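Local coordinates for cytochrome c6 (Synechococcus sp., PDB 4EIE), which binds a covalently attached heme c and probably carries electrons, as the photosynthetic cytochromes c6 do, at residues 42-48 and 74-78. Sequence-based numbering, arbitrary orientation.
Sequences TSVEAIA and SQYVL
The start of helix 44-53 lies across the C-terminal helix 67-82; the axes of the short segments 44-48 and 74-78 come within 8.7 Å, with 116° between their N-to-C directions. Their backbones come nearest at Val44 and Ser74, whose CA atoms are 5.5 Å apart. This is helix-on-helix packing within the all-helical class I cytochrome c fold. The N-terminal helix 5-13 also touches 74-78, at Tyr76 and Val77. Ser43 is the N-cap of the first helix, its OG accepting from Ala46 N at 2.9 Å, and no hydrogen bond crosses the interface.

Ile47 occupies the middle. With CG2 anti to the backbone N, this methyl lies against CB and OG of Ser74, while Ile47 CD1 reaches Leu78 CB at 3.8 Å and also touches Val77 CG1. Val77 in turn touches the heme, and both Ile47 and Val77 pack on Met36. An alanine in place of Ile47 removes CG2 and CD1 and would probably leave a gap against Ser74, Val77 and Leu78. Leu78 extends with CG anti to its own N (chi1 -179°), and its two methyls divide the work: CD1 abuts the backbone of Thr42 ahead of the helix, 3.5 Å from Thr42 C, whereas CD2 meets Val44 CG2 at 3.8 Å, the two side chains crossing at about a right angle. In one of its two conformers Gln75 bends at chi2 so that OE1 lies beside the same Val44 methyl, with NE2 bonded to Gln79 OE1. Ser74 turns its hydroxyl toward Ala48, and although this buried oxygen is hydrogen-bonded to Ile70 O within its own helix, Ser74 OG still packs 3.2 Å from Ala48 CA and 3.6 Å from Ala48 CB.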
ATOM      1  N   THR A  42      -9.867   0.821   2.295  1.00  9.08           N
ATOM      2  CA  THR A  42     -10.597   2.003   1.880  1.00 10.19           C
ATOM      3  C   THR A  42     -10.459   3.123   2.928  1.00 10.05           C
ATOM      4  O   THR A  42     -11.179   4.117   2.875  1.00 11.57           O
ATOM      5  CB  THR A  42     -12.048   1.676   1.629  1.00 11.24           C
ATOM      6  OG1 THR A  42     -12.581   1.166   2.859  1.00 12.95           O
ATOM      7  CG2 THR A  42     -12.237   0.690   0.527  1.00 12.36           C
ATOM      8  N   SER A  43      -9.463   2.996   3.809  1.00  9.94           N
ATOM      9  CA  SER A  43      -9.109   4.001   4.791  1.00 10.13           C
ATOM     10  C   SER A  43      -7.611   3.991   4.962  1.00  9.37           C
ATOM     11  O   SER A  43      -6.936   3.008   4.708  1.00  9.46           O
ATOM     12  CB  SER A  43      -9.784   3.747   6.124  1.00 11.13           C
ATOM     13  OG  SER A  43      -9.203   2.589   6.716  1.00 11.88           O
ATOM     14  N   VAL A  44      -7.098   5.131   5.433  1.00  9.93           N
ATOM     15  CA  VAL A  44      -5.685   5.210   5.744  1.00  9.97           C
ATOM     16  C   VAL A  44      -5.367   4.169   6.827  1.00  9.87           C
ATOM     17  O   VAL A  44      -4.333   3.493   6.710  1.00 10.50           O
ATOM     18  CB  VAL A  44      -5.321   6.602   6.210  1.00 11.77           C
ATOM     19  CG1 VAL A  44      -3.849   6.647   6.677  1.00 13.89           C
ATOM     20  CG2 VAL A  44      -5.544   7.624   5.090  1.00 13.99           C
ATOM     21  N   GLU A  45      -6.187   4.043   7.823  1.00 10.55           N
ATOM     22  CA  GLU A  45      -5.887   3.152   8.917  1.00 12.25           C
ATOM     23  C   GLU A  45      -5.832   1.699   8.470  1.00 10.18           C
ATOM     24  O   GLU A  45      -4.942   0.971   8.907  1.00 11.31           O
ATOM     25  CB  GLU A  45      -6.971   3.312   9.962  0.75 12.98           C
ATOM     26  CG  GLU A  45      -6.896   2.431  11.134  0.50 14.10           C
ATOM     27  N   ALA A  46      -6.738   1.260   7.599  1.00  9.96           N
ATOM     28  CA  ALA A  46      -6.707  -0.115   7.135  1.00  9.73           C
ATOM     29  C   ALA A  46      -5.403  -0.401   6.409  1.00  9.11           C
ATOM     30  O   ALA A  46      -4.784  -1.453   6.589  1.00 10.25           O
ATOM     31  CB  ALA A  46      -7.905  -0.376   6.228  1.00 10.99           C
ATOM     32  N   ILE A  47      -5.003   0.509   5.545  1.00  8.22           N
ATOM     33  CA  ILE A  47      -3.773   0.340   4.803  1.00  8.10           C
ATOM     34  C   ILE A  47      -2.543   0.376   5.693  1.00  7.79           C
ATOM     35  O   ILE A  47      -1.665  -0.464   5.589  1.00  8.22           O
ATOM     36  CB  ILE A  47      -3.698   1.373   3.653  1.00  8.26           C
ATOM     37  CG1 ILE A  47      -4.813   1.147   2.642  1.00  8.27           C
ATOM     38  CG2 ILE A  47      -2.337   1.328   2.949  1.00  8.58           C
ATOM     39  CD1 ILE A  47      -5.113   2.339   1.763  1.00  9.34           C
ATOM     40  N   ALA A  48      -2.521   1.350   6.613  1.00  8.00           N
ATOM     41  CA  ALA A  48      -1.399   1.481   7.524  1.00  8.75           C
ATOM     42  C   ALA A  48      -1.251   0.246   8.383  1.00  7.99           C
ATOM     43  O   ALA A  48      -0.139  -0.185   8.656  1.00  8.51           O
ATOM     44  CB  ALA A  48      -1.566   2.729   8.405  1.00  9.33           C
ATOM     45  N   SER A  74       0.489   5.306   3.115  1.00  8.46           N
ATOM     46  CA  SER A  74      -0.849   4.792   3.179  1.00  8.37           C
ATOM     47  C   SER A  74      -1.846   5.758   2.567  1.00  8.27           C
ATOM     48  O   SER A  74      -2.756   5.349   1.857  1.00  8.97           O
ATOM     49  CB  SER A  74      -1.229   4.426   4.614  1.00  8.81           C
ATOM     50  OG  SER A  74      -0.427   3.345   5.088  1.00  9.29           O
ATOM     51  N   GLN A  75      -1.682   7.043   2.854  1.00  8.75           N
ATOM     52  CA  GLN A  75      -2.504   8.064   2.221  1.00  8.81           C
ATOM     53  C   GLN A  75      -2.291   8.053   0.717  1.00  9.38           C
ATOM     54  O   GLN A  75      -3.260   8.132  -0.063  1.00  9.79           O
ATOM     55  CB  GLN A  75      -2.181   9.428   2.794  1.00  9.71           C
ATOM     56  CG  GLN A  75      -2.874  10.591   2.081  1.00 11.29           C
ATOM     57  CD  GLN A  75      -4.385  10.507   2.158  1.00 11.53           C
ATOM     58  OE1 GLN A  75      -4.956  10.352   3.234  0.50 12.88           O
ATOM     59  NE2 GLN A  75      -5.042  10.698   1.009  0.50 10.11           N
ATOM     60  N   TYR A  76      -1.050   7.950   0.254  1.00  9.12           N
ATOM     61  CA  TYR A  76      -0.793   7.903  -1.196  1.00  9.46           C
ATOM     62  C   TYR A  76      -1.525   6.733  -1.832  1.00  8.54           C
ATOM     63  O   TYR A  76      -2.202   6.872  -2.847  1.00  9.62           O
ATOM     64  CB  TYR A  76       0.712   7.815  -1.427  1.00  9.92           C
ATOM     65  CG  TYR A  76       1.066   7.610  -2.866  1.00 10.28           C
ATOM     66  CD1 TYR A  76       0.964   8.683  -3.779  1.00 12.19           C
ATOM     67  CD2 TYR A  76       1.547   6.409  -3.331  1.00 11.09           C
ATOM     68  CE1 TYR A  76       1.303   8.521  -5.118  1.00 13.46           C
ATOM     69  CE2 TYR A  76       1.854   6.233  -4.710  1.00 11.96           C
ATOM     70  CZ  TYR A  76       1.752   7.315  -5.537  1.00 13.02           C
ATOM     71  OH  TYR A  76       2.082   7.173  -6.865  1.00 17.04           O
ATOM     72  N   VAL A  77      -1.395   5.548  -1.235  1.00  8.86           N
ATOM     73  CA  VAL A  77      -2.062   4.387  -1.765  1.00  8.43           C
ATOM     74  C   VAL A  77      -3.562   4.530  -1.762  1.00  8.81           C
ATOM     75  O   VAL A  77      -4.243   4.144  -2.720  1.00  9.54           O
ATOM     76  CB  VAL A  77      -1.609   3.121  -1.019  1.00  8.42           C
ATOM     77  CG1 VAL A  77      -2.468   1.903  -1.357  1.00  8.82           C
ATOM     78  CG2 VAL A  77      -0.166   2.827  -1.351  1.00  9.57           C
ATOM     79  N   LEU A  78      -4.102   5.090  -0.687  1.00  8.83           N
ATOM     80  CA  LEU A  78      -5.556   5.310  -0.631  1.00  8.82           C
ATOM     81  C   LEU A  78      -6.014   6.183  -1.784  1.00  9.72           C
ATOM     82  O   LEU A  78      -6.945   5.853  -2.529  1.00 10.05           O
ATOM     83  CB  LEU A  78      -5.969   5.921   0.703  1.00  9.56           C
ATOM     84  CG  LEU A  78      -7.490   6.151   0.823  1.00 10.20           C
ATOM     85  CD1 LEU A  78      -8.241   4.865   0.780  1.00 11.58           C
ATOM     86  CD2 LEU A  78      -7.792   6.861   2.158  1.00 11.29           C
TER